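Local atomic coordinates of SidF, inhibitor of growth family, member 3 (Legionella pneumophila subsp. pneumophila, PDB entry 4FYE), a protein that is a Legionella phosphoinositide phosphatase that probably removes a phosphate, most likely the 3-phosphate, from phosphatidylinositol phosphates of membranes. Residues A247-G252 against I262-F267; S415-N420 against K626-M631; N642-K647 against R655-I660; N650-R655 against G717-Q722; Q695-L700 against N726-G731. The protein carries 1 engineered substitution. All blocks are in the same frame, centred on the assembly; numbering follows the deposited sequence.

Interaction 1 of 5, residues A247-G252 against I262-F267; sequences ARMIAG and IHHDSF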
# COMPACT_ATOMS: atom_id res chain seq x y z
N ALA A 247 2.49 -2.85 4.81
CA ALA A 247 1.49 -3.38 5.68
C ALA A 247 0.38 -4.04 4.86
O ALA A 247 0.11 -3.65 3.69
CB ALA A 247 0.89 -2.24 6.53
N ARG A 248 -0.31 -4.97 5.49
CA ARG A 248 -1.39 -5.68 4.90
C ARG A 248 -2.60 -4.86 5.34
O ARG A 248 -2.79 -4.58 6.55
CB ARG A 248 -1.45 -7.08 5.51
CG ARG A 248 -2.65 -7.92 5.05
CD ARG A 248 -2.33 -8.52 3.63
NE ARG A 248 -3.34 -9.49 3.33
CZ ARG A 248 -3.28 -10.76 3.74
NH1 ARG A 248 -2.19 -11.18 4.38
NH2 ARG A 248 -4.29 -11.58 3.50
N MET A 249 -3.42 -4.50 4.38
CA MET A 249 -4.59 -3.68 4.62
C MET A 249 -5.87 -4.53 4.47
O MET A 249 -6.14 -5.09 3.40
CB MET A 249 -4.62 -2.54 3.64
CG MET A 249 -5.83 -1.65 3.76
SD MET A 249 -5.48 -0.03 2.99
CE MET A 249 -5.96 -0.47 1.34
N ILE A 250 -6.62 -4.64 5.56
CA ILE A 250 -7.84 -5.38 5.58
C ILE A 250 -8.98 -4.46 6.03
O ILE A 250 -8.84 -3.72 6.98
CB ILE A 250 -7.75 -6.44 6.63
CG1 ILE A 250 -6.44 -7.21 6.51
CG2 ILE A 250 -8.97 -7.34 6.50
CD1 ILE A 250 -6.45 -8.19 5.37
N ALA A 251 -10.13 -4.54 5.37
CA ALA A 251 -11.29 -3.77 5.77
C ALA A 251 -12.47 -4.70 5.72
O ALA A 251 -12.55 -5.54 4.84
CB ALA A 251 -11.50 -2.61 4.81
N GLY A 252 -13.37 -4.60 6.67
CA GLY A 252 -14.56 -5.35 6.55
C GLY A 252 -15.65 -5.03 7.53
O GLY A 252 -15.65 -3.91 8.14
N ILE A 262 -14.81 -9.97 5.13
CA ILE A 262 -13.71 -9.16 4.71
C ILE A 262 -14.09 -8.59 3.37
O ILE A 262 -14.36 -9.35 2.46
CB ILE A 262 -12.42 -10.01 4.66
CG1 ILE A 262 -11.95 -10.34 6.10
CG2 ILE A 262 -11.30 -9.21 4.02
CD1 ILE A 262 -10.70 -11.20 6.17
N HIS A 263 -14.15 -7.25 3.24
CA HIS A 263 -14.52 -6.62 1.95
C HIS A 263 -13.31 -6.13 1.18
O HIS A 263 -13.44 -5.76 0.02
CB HIS A 263 -15.52 -5.45 2.13
CG HIS A 263 -16.64 -5.74 3.09
ND1 HIS A 263 -17.62 -6.67 2.83
CD2 HIS A 263 -16.91 -5.23 4.36
CE1 HIS A 263 -18.46 -6.72 3.87
NE2 HIS A 263 -18.03 -5.86 4.81
N HIS A 264 -12.14 -6.10 1.79
CA HIS A 264 -10.93 -5.69 1.09
C HIS A 264 -9.70 -6.24 1.76
O HIS A 264 -9.56 -6.22 3.02
CB HIS A 264 -10.85 -4.17 1.01
CG HIS A 264 -9.61 -3.66 0.30
ND1 HIS A 264 -9.48 -3.69 -1.03
CD2 HIS A 264 -8.47 -3.06 0.79
CE1 HIS A 264 -8.31 -3.17 -1.40
NE2 HIS A 264 -7.68 -2.77 -0.28
N ASP A 265 -8.77 -6.66 0.93
CA ASP A 265 -7.55 -7.29 1.34
C ASP A 265 -6.43 -6.96 0.29
O ASP A 265 -6.44 -7.50 -0.83
CB ASP A 265 -7.80 -8.78 1.46
CG ASP A 265 -6.54 -9.56 1.88
OD1 ASP A 265 -5.39 -9.03 1.69
OD2 ASP A 265 -6.69 -10.68 2.45
N SER A 266 -5.51 -6.06 0.63
CA SER A 266 -4.46 -5.66 -0.28
C SER A 266 -3.30 -5.15 0.52
O SER A 266 -3.22 -5.39 1.76
CB SER A 266 -4.97 -4.61 -1.27
OG SER A 266 -5.16 -3.32 -0.71
N PHE A 267 -2.38 -4.44 -0.15
CA PHE A 267 -1.19 -3.97 0.54
C PHE A 267 -1.10 -2.47 0.57
O PHE A 267 -1.32 -1.77 -0.44
CB PHE A 267 0.11 -4.53 -0.11
CG PHE A 267 0.39 -5.96 0.22
CD1 PHE A 267 0.82 -6.32 1.51
CD2 PHE A 267 0.24 -6.96 -0.76
CE1 PHE A 267 1.07 -7.65 1.85
CE2 PHE A 267 0.51 -8.30 -0.45
CZ PHE A 267 0.87 -8.65 0.87
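Strands 247-252 and 262-267 run antiparallel, their axes 4.5 Å apart, with Met249 and Ser266, then Ala251 and His264, as hydrogen-bonded pairs. The register slips by one residue at Ala251, whose carbonyl O accepts both His264 N and, at 2.8 Å, His263 N. This is a classic beta bulge just before the turn of the hairpin at one edge of the six-stranded sheet. On one face, Arg248 grips Asp265 side-on. Its NE reaches Asp265 OD1 at 2.7 Å and its NH2 reaches Asp265 OD2 at 2.8 Å, both nearly straight, with guanidinium and carboxylate planes 24° apart. The arginine gets there by a bend at chi2 (80°). Further charges close round the pair: Asp311 meets Arg248 NH1, while Arg308 and Arg312 take the two oxygens of Asp265. Ile250 CG2 packs on Ile262 CG2 farther along this face. On the other face, towards helix 652-668, Met249 CE lies at the edge of the His264 ring, 3.3 Å from NE2, and the same NE2 is hydrogen-bonded to Ser266 OG at 2.6 Å.

Interaction 2 of 5, residues S415-N420 against K626-M631; sequences SSWGVN and KLQTLM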
# COMPACT_ATOMS: atom_id res chain seq x y z
N SER A 415 1.28 0.15 -13.19
CA SER A 415 0.85 1.44 -13.79
C SER A 415 1.44 2.63 -13.05
O SER A 415 1.80 2.52 -11.91
CB SER A 415 -0.67 1.57 -13.85
OG SER A 415 -1.27 1.49 -12.57
N SER A 416 1.52 3.78 -13.68
CA SER A 416 2.08 4.89 -12.95
C SER A 416 1.43 6.15 -13.41
O SER A 416 1.77 6.69 -14.46
CB SER A 416 3.56 4.92 -13.19
OG SER A 416 4.11 5.97 -12.44
N TRP A 417 0.45 6.63 -12.64
CA TRP A 417 -0.24 7.85 -13.06
C TRP A 417 -0.25 8.76 -11.90
O TRP A 417 -0.85 8.42 -10.85
CB TRP A 417 -1.68 7.57 -13.40
CG TRP A 417 -1.98 6.91 -14.71
CD1 TRP A 417 -1.87 7.47 -16.00
CD2 TRP A 417 -2.56 5.59 -14.91
NE1 TRP A 417 -2.28 6.57 -16.95
CE2 TRP A 417 -2.72 5.43 -16.37
CE3 TRP A 417 -2.93 4.57 -14.08
CZ2 TRP A 417 -3.23 4.28 -16.92
CZ3 TRP A 417 -3.45 3.40 -14.64
CH2 TRP A 417 -3.58 3.25 -16.03
N GLY A 418 0.30 9.96 -12.12
CA GLY A 418 0.62 10.88 -11.04
C GLY A 418 -0.59 11.52 -10.39
O GLY A 418 -1.70 11.55 -10.98
N VAL A 419 -0.38 12.10 -9.20
CA VAL A 419 -1.47 12.69 -8.51
C VAL A 419 -1.16 14.13 -7.99
O VAL A 419 -2.05 14.89 -7.59
CB VAL A 419 -1.79 11.59 -7.45
CG1 VAL A 419 -1.29 11.89 -6.12
CG2 VAL A 419 -3.13 10.89 -7.62
N ASN A 420 0.12 14.52 -7.97
CA ASN A 420 0.46 15.82 -7.38
C ASN A 420 0.29 16.92 -8.46
O ASN A 420 -0.33 16.72 -9.48
CB ASN A 420 1.87 15.82 -6.82
CG ASN A 420 2.91 15.71 -7.93
OD1 ASN A 420 4.12 15.56 -7.68
ND2 ASN A 420 2.45 15.80 -9.16
N LYS A 626 -9.12 8.72 -9.56
CA LYS A 626 -10.16 7.76 -9.99
C LYS A 626 -9.61 6.58 -10.83
O LYS A 626 -10.09 5.44 -10.70
CB LYS A 626 -11.25 8.44 -10.79
CG LYS A 626 -11.93 9.58 -10.08
CD LYS A 626 -13.32 9.74 -10.67
CE LYS A 626 -14.01 10.96 -10.07
NZ LYS A 626 -15.26 11.09 -10.87
N LEU A 627 -8.60 6.85 -11.66
CA LEU A 627 -8.21 5.87 -12.66
C LEU A 627 -7.38 4.85 -11.91
O LEU A 627 -7.62 3.64 -12.05
CB LEU A 627 -7.48 6.48 -13.86
CG LEU A 627 -6.79 5.50 -14.86
CD1 LEU A 627 -7.78 4.49 -15.44
CD2 LEU A 627 -6.10 6.31 -15.97
N GLN A 628 -6.49 5.34 -11.05
CA GLN A 628 -5.66 4.51 -10.18
C GLN A 628 -6.56 3.66 -9.30
O GLN A 628 -6.36 2.43 -9.17
CB GLN A 628 -4.73 5.43 -9.39
CG GLN A 628 -3.85 6.37 -10.26
CD GLN A 628 -4.47 7.75 -10.53
OE1 GLN A 628 -5.64 7.86 -10.75
NE2 GLN A 628 -3.66 8.78 -10.61
N THR A 629 -7.61 4.27 -8.76
CA THR A 629 -8.54 3.52 -7.88
C THR A 629 -9.28 2.45 -8.65
O THR A 629 -9.43 1.34 -8.14
CB THR A 629 -9.60 4.42 -7.24
OG1 THR A 629 -8.94 5.40 -6.47
CG2 THR A 629 -10.52 3.61 -6.29
N LEU A 630 -9.67 2.76 -9.90
CA LEU A 630 -10.45 1.85 -10.69
C LEU A 630 -9.63 0.67 -10.98
O LEU A 630 -10.02 -0.47 -10.70
CB LEU A 630 -10.97 2.51 -11.95
CG LEU A 630 -12.07 3.49 -11.51
CD1 LEU A 630 -12.48 4.57 -12.54
CD2 LEU A 630 -13.26 2.67 -11.04
N MET A 631 -8.44 0.92 -11.48
CA MET A 631 -7.55 -0.18 -11.84
C MET A 631 -7.15 -0.99 -10.60
O MET A 631 -7.08 -2.22 -10.66
CB MET A 631 -6.34 0.34 -12.61
CG MET A 631 -6.71 1.05 -13.89
SD MET A 631 -7.53 -0.19 -14.91
CE MET A 631 -6.24 -0.63 -16.05
O HOH W 1 -4.94 11.28 -11.32
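Where the chain leaves strand 402-416 and turns into a loop, Trp417 lies against the first turns of helix 626-637. Leu627 covers one face of its indole: CD2 sits 3.6 Å from the centroid of the Trp417 six-membered ring and 14° off the normal, a CH-pi contact. With CG of Leu627 anti to the backbone N (chi1 169°), this branch is carried out from the helix over the ring. Met631, one turn on, adds its CG at 4.1 Å from Trp417 CZ3. The direct hydrogen bond runs from Gln628 NE2 to Trp417 O at 2.8 Å, arriving well above the carbonyl plane rather than on a lone pair. Gln628 bends at chi2 (92°) to bring the amide over the loop, and NE2 also donates to a water 2.9 Å away. Val419 CG2 rests 3.7 Å from Gln628 NE2. Around this junction, helix 590-614 packs on Leu627 and Met631, helix 438-458 on Trp417 and Met631, and helix 652-668 meets Val419 and Gln628.

Interaction 3 of 5, residues N642-K647 against R655-I660; sequences NTKGSK and RLAQKI. Engineered in segment 642-647: Ser646 (natural residue Cys). With PO4 (phosphate ion), chain B.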
# COMPACT_ATOMS: atom_id res chain seq x y z
N ASN A 642 -2.82 -6.25 -4.76
CA ASN A 642 -2.58 -4.84 -5.13
C ASN A 642 -1.60 -4.09 -4.16
O ASN A 642 -1.90 -3.89 -2.96
CB ASN A 642 -3.92 -4.09 -5.32
CG ASN A 642 -3.75 -2.55 -5.37
OD1 ASN A 642 -4.17 -1.85 -4.45
ND2 ASN A 642 -3.07 -2.04 -6.40
N THR A 643 -0.41 -3.75 -4.67
CA THR A 643 0.59 -2.90 -3.95
C THR A 643 0.48 -1.44 -4.50
O THR A 643 0.11 -1.23 -5.65
CB THR A 643 2.04 -3.38 -4.22
OG1 THR A 643 2.28 -3.40 -5.66
CG2 THR A 643 2.25 -4.85 -3.70
N LYS A 644 0.84 -0.45 -3.68
CA LYS A 644 0.56 0.94 -3.94
C LYS A 644 1.44 1.84 -3.07
O LYS A 644 1.84 1.48 -1.93
CB LYS A 644 -0.94 1.30 -3.79
CG LYS A 644 -1.56 0.77 -2.56
CD LYS A 644 -3.08 0.94 -2.65
CE LYS A 644 -3.81 0.09 -1.62
NZ LYS A 644 -3.60 -1.35 -2.01
N GLY A 645 1.77 3.00 -3.64
CA GLY A 645 3.02 3.62 -3.27
C GLY A 645 3.45 4.91 -3.98
O GLY A 645 3.14 5.27 -5.18
N SER A 646 4.27 5.57 -3.18
CA SER A 646 4.75 6.88 -3.42
C SER A 646 6.13 6.63 -2.81
O SER A 646 6.48 5.45 -2.59
CB SER A 646 3.83 7.87 -2.66
OG SER A 646 3.49 7.53 -1.25
N LYS A 647 6.90 7.69 -2.52
CA LYS A 647 8.30 7.51 -2.07
C LYS A 647 8.34 6.78 -0.73
O LYS A 647 8.78 5.65 -0.68
CB LYS A 647 9.11 8.83 -2.05
CG LYS A 647 10.59 8.64 -1.74
CD LYS A 647 11.42 9.85 -2.11
CE LYS A 647 12.72 9.38 -2.79
NZ LYS A 647 13.92 10.27 -2.74
N ARG A 655 -3.53 8.25 0.42
CA ARG A 655 -4.74 8.81 -0.13
C ARG A 655 -5.33 7.88 -1.23
O ARG A 655 -6.55 7.76 -1.37
CB ARG A 655 -4.54 10.21 -0.72
CG ARG A 655 -3.88 11.34 0.06
CD ARG A 655 -4.23 11.75 1.52
NE ARG A 655 -5.57 11.95 1.87
CZ ARG A 655 -6.10 12.98 2.58
NH1 ARG A 655 -5.42 14.01 3.02
NH2 ARG A 655 -7.42 12.95 2.86
N LEU A 656 -4.47 7.22 -2.02
CA LEU A 656 -4.98 6.25 -2.93
C LEU A 656 -5.60 5.10 -2.08
O LEU A 656 -6.73 4.65 -2.40
CB LEU A 656 -3.86 5.75 -3.85
CG LEU A 656 -4.36 4.69 -4.81
CD1 LEU A 656 -5.42 5.14 -5.88
CD2 LEU A 656 -3.13 4.10 -5.42
N ALA A 657 -4.92 4.64 -1.01
CA ALA A 657 -5.52 3.55 -0.18
C ALA A 657 -6.89 3.96 0.38
O ALA A 657 -7.82 3.11 0.47
CB ALA A 657 -4.56 3.10 0.94
N GLN A 658 -7.06 5.25 0.68
CA GLN A 658 -8.31 5.78 1.22
C GLN A 658 -9.42 5.69 0.16
O GLN A 658 -10.56 5.35 0.46
CB GLN A 658 -8.14 7.28 1.61
CG GLN A 658 -9.48 8.03 1.82
CD GLN A 658 -9.39 9.55 2.29
OE1 GLN A 658 -10.44 10.24 2.37
NE2 GLN A 658 -8.20 10.06 2.54
N LYS A 659 -9.10 6.07 -1.07
CA LYS A 659 -10.06 5.94 -2.17
C LYS A 659 -10.45 4.46 -2.38
O LYS A 659 -11.62 4.12 -2.56
CB LYS A 659 -9.40 6.54 -3.42
CG LYS A 659 -10.04 7.79 -3.98
CD LYS A 659 -9.99 8.99 -3.11
CE LYS A 659 -10.64 10.22 -3.78
NZ LYS A 659 -12.09 10.52 -3.45
N ILE A 660 -9.50 3.53 -2.29
CA ILE A 660 -9.84 2.14 -2.64
C ILE A 660 -10.61 1.52 -1.49
O ILE A 660 -11.59 0.81 -1.72
CB ILE A 660 -8.56 1.31 -2.85
CG1 ILE A 660 -7.87 1.78 -4.12
CG2 ILE A 660 -8.86 -0.16 -2.92
CD1 ILE A 660 -6.38 1.58 -4.07
P PO4 B . 4.79 10.56 -0.66
O1 PO4 B . 3.61 11.15 -1.44
O2 PO4 B . 5.88 10.08 -1.62
O3 PO4 B . 5.50 11.54 0.29
O4 PO4 B . 4.31 9.37 0.18
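The Asn642 amide is the flat group at this contact. Its OD1 comes to 4.1 Å from Ile660 CD1, the two side chains approaching from opposite directions, while Lys644 NZ stands 39° out of the amide's carbonyl plane and donates to OD1 at 2.6 Å. Its ND2 is taken up by Cys357 O and Thr359 OG1 of the neighbouring strand. Lys644 carries most of the contact, lying between strand 641-645 and helix 652-668. Its CB touches Leu656 CD2 at 3.9 Å, its CD meets Ile660 CD1 at 3.6 Å, and its CE lies 4.0 Å from Ala657 CB. The chain is extended until chi4 (-67°), where it bends to turn the ammonium back to the strand; Phe267 O and Ser266 OG are further acceptors. Farther along the chain, the engineered Ser646, a cysteine in nature, makes a very short hydrogen bond through OG to phosphate O4, and Lys647 N donates to phosphate O2 at 2.8 Å. The lysine is thus packed on its helix-facing side against aliphatic carbon and gripped by three oxygens at its end, so the buried ammonium is probably kept charged, a few residues upstream of the phosphate site.

Interaction 4 of 5, residues N650-R655 against G717-Q722; sequences NDRGQR and GKFEIQ. With PO4 (phosphate ion), chain B.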
# COMPACT_ATOMS: atom_id res chain seq x y z
N ASN A 650 3.83 7.53 3.04
CA ASN A 650 3.13 8.32 4.03
C ASN A 650 1.99 9.16 3.47
O ASN A 650 0.98 9.36 4.13
CB ASN A 650 4.11 9.19 4.82
CG ASN A 650 4.92 8.38 5.81
OD1 ASN A 650 4.43 7.42 6.38
ND2 ASN A 650 6.17 8.77 6.00
N ASP A 651 2.18 9.71 2.28
CA ASP A 651 1.27 10.73 1.80
C ASP A 651 0.39 10.36 0.61
O ASP A 651 -0.78 10.09 0.78
CB ASP A 651 2.05 12.01 1.53
CG ASP A 651 3.10 12.27 2.59
OD1 ASP A 651 2.73 12.53 3.74
OD2 ASP A 651 4.30 12.20 2.26
N ARG A 652 0.95 10.37 -0.60
CA ARG A 652 0.15 10.13 -1.79
C ARG A 652 -0.48 8.74 -1.83
O ARG A 652 -1.62 8.59 -2.21
CB ARG A 652 0.99 10.35 -3.05
CG ARG A 652 0.94 11.76 -3.59
CD ARG A 652 2.04 12.01 -4.59
NE ARG A 652 3.32 11.50 -4.12
CZ ARG A 652 4.46 11.63 -4.79
NH1 ARG A 652 4.47 12.23 -5.95
NH2 ARG A 652 5.58 11.14 -4.29
N GLY A 653 0.29 7.75 -1.43
CA GLY A 653 -0.15 6.33 -1.41
C GLY A 653 -1.26 6.07 -0.42
O GLY A 653 -2.21 5.32 -0.71
N GLN A 654 -1.17 6.70 0.74
CA GLN A 654 -2.27 6.64 1.72
C GLN A 654 -3.60 7.18 1.19
O GLN A 654 -4.69 6.66 1.54
CB GLN A 654 -1.95 7.49 2.98
CG GLN A 654 -0.89 6.89 3.87
CD GLN A 654 -1.17 5.42 4.07
OE1 GLN A 654 -2.12 5.04 4.72
NE2 GLN A 654 -0.36 4.59 3.44
N ARG A 655 -3.53 8.25 0.42
CA ARG A 655 -4.74 8.81 -0.13
C ARG A 655 -5.33 7.88 -1.23
O ARG A 655 -6.55 7.76 -1.37
CB ARG A 655 -4.54 10.21 -0.72
CG ARG A 655 -3.88 11.34 0.06
CD ARG A 655 -4.23 11.75 1.52
NE ARG A 655 -5.57 11.95 1.87
CZ ARG A 655 -6.10 12.98 2.58
NH1 ARG A 655 -5.42 14.01 3.02
NH2 ARG A 655 -7.42 12.95 2.86
N GLY A 717 0.17 12.30 7.01
CA GLY A 717 -0.28 12.43 5.70
C GLY A 717 -0.06 13.91 5.40
O GLY A 717 -0.71 14.75 5.99
N LYS A 718 0.78 14.20 4.42
CA LYS A 718 1.05 15.57 3.99
C LYS A 718 0.67 15.87 2.54
O LYS A 718 1.15 16.84 1.98
CB LYS A 718 2.57 15.82 4.05
CG LYS A 718 2.91 17.14 4.65
CD LYS A 718 3.87 17.93 3.78
CE LYS A 718 3.79 19.43 4.09
NZ LYS A 718 4.62 20.24 3.15
N PHE A 719 -0.11 15.01 1.89
CA PHE A 719 -0.59 15.23 0.52
C PHE A 719 -1.24 16.62 0.25
O PHE A 719 -2.17 16.99 0.94
CB PHE A 719 -1.60 14.16 0.15
CG PHE A 719 -2.23 14.37 -1.23
CD1 PHE A 719 -1.42 14.34 -2.38
CD2 PHE A 719 -3.60 14.63 -1.37
CE1 PHE A 719 -1.97 14.54 -3.63
CE2 PHE A 719 -4.13 14.81 -2.63
CZ PHE A 719 -3.33 14.77 -3.75
N GLU A 720 -0.83 17.34 -0.80
CA GLU A 720 -1.52 18.60 -1.10
C GLU A 720 -2.73 18.35 -1.92
O GLU A 720 -2.63 18.00 -3.10
CB GLU A 720 -0.62 19.53 -1.83
CG GLU A 720 0.46 20.07 -0.92
CD GLU A 720 1.53 20.82 -1.69
OE1 GLU A 720 2.72 20.43 -1.53
OE2 GLU A 720 1.18 21.75 -2.46
N ILE A 721 -3.90 18.55 -1.31
CA ILE A 721 -5.13 18.30 -2.03
C ILE A 721 -5.16 19.20 -3.28
O ILE A 721 -4.78 20.36 -3.19
CB ILE A 721 -6.36 18.47 -1.12
CG1 ILE A 721 -6.34 17.35 -0.05
CG2 ILE A 721 -7.62 18.37 -1.94
CD1 ILE A 721 -7.20 17.65 1.20
N GLN A 722 -5.56 18.64 -4.43
CA GLN A 722 -5.55 19.35 -5.71
C GLN A 722 -6.89 19.90 -6.03
O GLN A 722 -6.96 20.96 -6.60
CB GLN A 722 -5.16 18.43 -6.87
CG GLN A 722 -3.67 18.07 -6.85
CD GLN A 722 -2.76 19.27 -6.77
OE1 GLN A 722 -2.18 19.53 -5.74
NE2 GLN A 722 -2.65 20.01 -7.86
P PO4 B . 4.79 10.56 -0.66
O1 PO4 B . 3.61 11.15 -1.44
O2 PO4 B . 5.88 10.08 -1.62
O3 PO4 B . 5.50 11.54 0.29
O4 PO4 B . 4.31 9.37 0.18
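Phe719 has the most surface buried here, its ring set against the first turn of helix 652-668. Arg655 CG comes to 3.6 Å from Phe719 CD2, and Arg652 CG to 3.7 Å from Phe719 CD1, so the stems of two arginines pack on one aromatic side chain. CG of Phe719 lies anti to the backbone N (chi1 176°), which brings the ring onto the helix. Arg655 bends at chi2 and chi3, carrying its guanidinium beyond the ring to a salt bridge with Asp729 and a cation-pi contact with Phe727. Asp651 is the polar link: its OD1 accepts Lys718 N at 2.7 Å, on the anti side and 34° out of the carboxylate plane. Its OD2 is modelled doubtfully close to phosphate O3. Asp651 N donates to phosphate O4 at 3.0 Å. Arg652 grips the same ion three times, NE donating to O1 at 2.7 Å, N to O1 and NH2 to O2, the anion lying at the edge of its guanidinium. Counting from position 646, a cysteine in the natural protein and serine here, to Arg652, the spacing fits the CX5R P-loop of cysteine-based phosphatases, consistent with the bound ion marking the substrate phosphate site.

Interaction 5 of 5, residues Q695-L700 against N726-G731; sequences QLDREL and NFADNG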
# COMPACT_ATOMS: atom_id res chain seq x y z
N GLN A 695 -19.87 11.20 4.77
CA GLN A 695 -19.83 10.77 6.15
C GLN A 695 -18.85 9.58 6.28
O GLN A 695 -18.05 9.50 7.23
CB GLN A 695 -21.25 10.44 6.67
CG GLN A 695 -21.25 10.28 8.18
CD GLN A 695 -22.38 9.42 8.77
OE1 GLN A 695 -22.15 8.73 9.78
NE2 GLN A 695 -23.60 9.46 8.16
N LEU A 696 -18.90 8.66 5.30
CA LEU A 696 -17.91 7.59 5.27
C LEU A 696 -16.54 8.20 5.06
O LEU A 696 -15.56 7.84 5.73
CB LEU A 696 -18.19 6.62 4.12
CG LEU A 696 -17.86 5.12 4.29
CD1 LEU A 696 -17.65 4.39 2.98
CD2 LEU A 696 -16.76 4.73 5.26
N ASP A 697 -16.44 9.12 4.11
CA ASP A 697 -15.14 9.62 3.77
C ASP A 697 -14.51 10.22 5.06
O ASP A 697 -13.34 10.10 5.26
CB ASP A 697 -15.25 10.63 2.60
CG ASP A 697 -13.92 10.81 1.82
OD1 ASP A 697 -13.07 9.87 1.78
OD2 ASP A 697 -13.74 11.90 1.21
N ARG A 698 -15.33 10.78 5.96
CA ARG A 698 -14.85 11.40 7.17
C ARG A 698 -14.18 10.38 8.02
O ARG A 698 -13.25 10.69 8.75
CB ARG A 698 -15.98 12.10 7.93
CG ARG A 698 -16.36 13.42 7.29
CD ARG A 698 -17.43 14.09 8.07
NE ARG A 698 -17.71 15.43 7.55
CZ ARG A 698 -18.69 16.22 8.02
NH1 ARG A 698 -19.49 15.76 8.98
NH2 ARG A 698 -18.89 17.47 7.54
N GLU A 699 -14.52 9.13 7.85
CA GLU A 699 -13.98 8.13 8.78
C GLU A 699 -12.52 7.82 8.43
O GLU A 699 -11.70 7.57 9.33
CB GLU A 699 -14.80 6.84 8.76
CG GLU A 699 -16.26 6.90 9.21
CD GLU A 699 -16.39 7.30 10.66
OE1 GLU A 699 -17.53 7.53 11.07
OE2 GLU A 699 -15.38 7.43 11.40
N LEU A 700 -12.20 7.87 7.14
CA LEU A 700 -10.98 7.26 6.59
C LEU A 700 -9.65 7.95 6.91
O LEU A 700 -8.59 7.39 6.69
CB LEU A 700 -11.15 7.06 5.09
CG LEU A 700 -12.54 6.48 4.85
CD1 LEU A 700 -12.85 6.56 3.36
CD2 LEU A 700 -12.58 5.04 5.34
N ASN A 726 -12.68 16.42 -3.73
CA ASN A 726 -12.20 15.02 -3.62
C ASN A 726 -12.08 14.41 -2.24
O ASN A 726 -12.00 13.17 -2.17
CB ASN A 726 -10.86 14.80 -4.33
CG ASN A 726 -10.98 14.91 -5.85
OD1 ASN A 726 -12.06 14.68 -6.39
ND2 ASN A 726 -9.87 15.24 -6.55
N PHE A 727 -12.07 15.23 -1.17
CA PHE A 727 -11.88 14.70 0.17
C PHE A 727 -12.73 15.41 1.23
O PHE A 727 -12.91 16.64 1.20
CB PHE A 727 -10.39 14.79 0.52
CG PHE A 727 -9.52 13.90 -0.33
CD1 PHE A 727 -9.37 12.57 -0.03
CD2 PHE A 727 -8.84 14.41 -1.44
CE1 PHE A 727 -8.56 11.75 -0.83
CE2 PHE A 727 -8.03 13.62 -2.22
CZ PHE A 727 -7.91 12.28 -1.93
N ALA A 728 -13.25 14.63 2.16
CA ALA A 728 -14.00 15.13 3.30
C ALA A 728 -13.15 16.08 4.13
O ALA A 728 -13.63 17.10 4.63
CB ALA A 728 -14.47 13.98 4.15
N ASP A 729 -11.86 15.79 4.26
CA ASP A 729 -11.03 16.57 5.19
C ASP A 729 -10.27 17.74 4.47
O ASP A 729 -10.21 17.83 3.26
CB ASP A 729 -10.03 15.68 5.88
CG ASP A 729 -8.90 15.32 4.96
OD1 ASP A 729 -9.18 14.51 4.06
OD2 ASP A 729 -7.78 15.91 5.05
N ASN A 730 -9.68 18.63 5.23
CA ASN A 730 -9.15 19.82 4.67
C ASN A 730 -7.59 19.84 4.70
O ASN A 730 -7.00 20.91 4.56
CB ASN A 730 -9.71 20.96 5.47
CG ASN A 730 -9.27 20.96 6.98
OD1 ASN A 730 -8.40 20.21 7.40
ND2 ASN A 730 -9.86 21.85 7.78
N GLY A 731 -6.96 18.69 4.96
CA GLY A 731 -5.51 18.50 4.90
C GLY A 731 -4.75 18.93 6.14
O GLY A 731 -3.54 18.84 6.17
O HOH W 2 -16.41 16.63 5.28
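Asp697 OD2 takes two donors: Ala728 N at 2.9 Å, from above the carboxylate plane, and Arg684 NH1 in a salt bridge. The bond to Ala728 N is bent, its angle at the hydrogen 147°. CG of Asp697 lies anti to the backbone N (chi1 -158°), which carries the carboxylate out from helix 692-699 to the loop. The alanine methyl is wedged against the helix, with CB 3.7 Å from Arg698 CG and 3.8 Å from Asp697 CB. Next to it a water joins the two segments: Arg698 NE donates to it at 2.9 Å, in the guanidinium plane, and it donates to Ala728 O at 2.9 Å. The Arg698 chain is extended from CG to NE, which is what lets NE reach the water. The loop itself, between helices 701-712 and 733-741, is shaped by an Asx turn in which Asp729 OD2 accepts Gly731 N at 2.9 Å; the turn ends on Gly731, where a positive phi favours glycine. Phe727 CA lies 3.5 Å from Asp697 OD2. Outside the pair, His686 takes Phe727 O and Arg683 holds Asn726 OD1.

In the fold
The phosphate ion ties interactions 3 and 4 together: both touch it, they share Arg655, and their centres lie about 9 Å apart. In the engineered Ser646, OG probably accepts from Gly653 N at 3.2 Å, joining 642-647 to the start of helix 652-668, beside the ion. Interaction 1 backs onto interaction 3, centres about 12 Å apart, where His264 CE1 packs on Ile660 CG2 at 3.4 Å. Interaction 2 touches interaction 4 beside the ion's arginine, with Val419 CG1 3.4 Å from Arg652 CG. Interaction 5, about 12 Å from interaction 4 between centres, connects through Arg655 NH2 to Asp729 OD1 at 2.6 Å, and probably through Lys659 NZ hydrogen-bonded to Asn726 O at 2.9 Å.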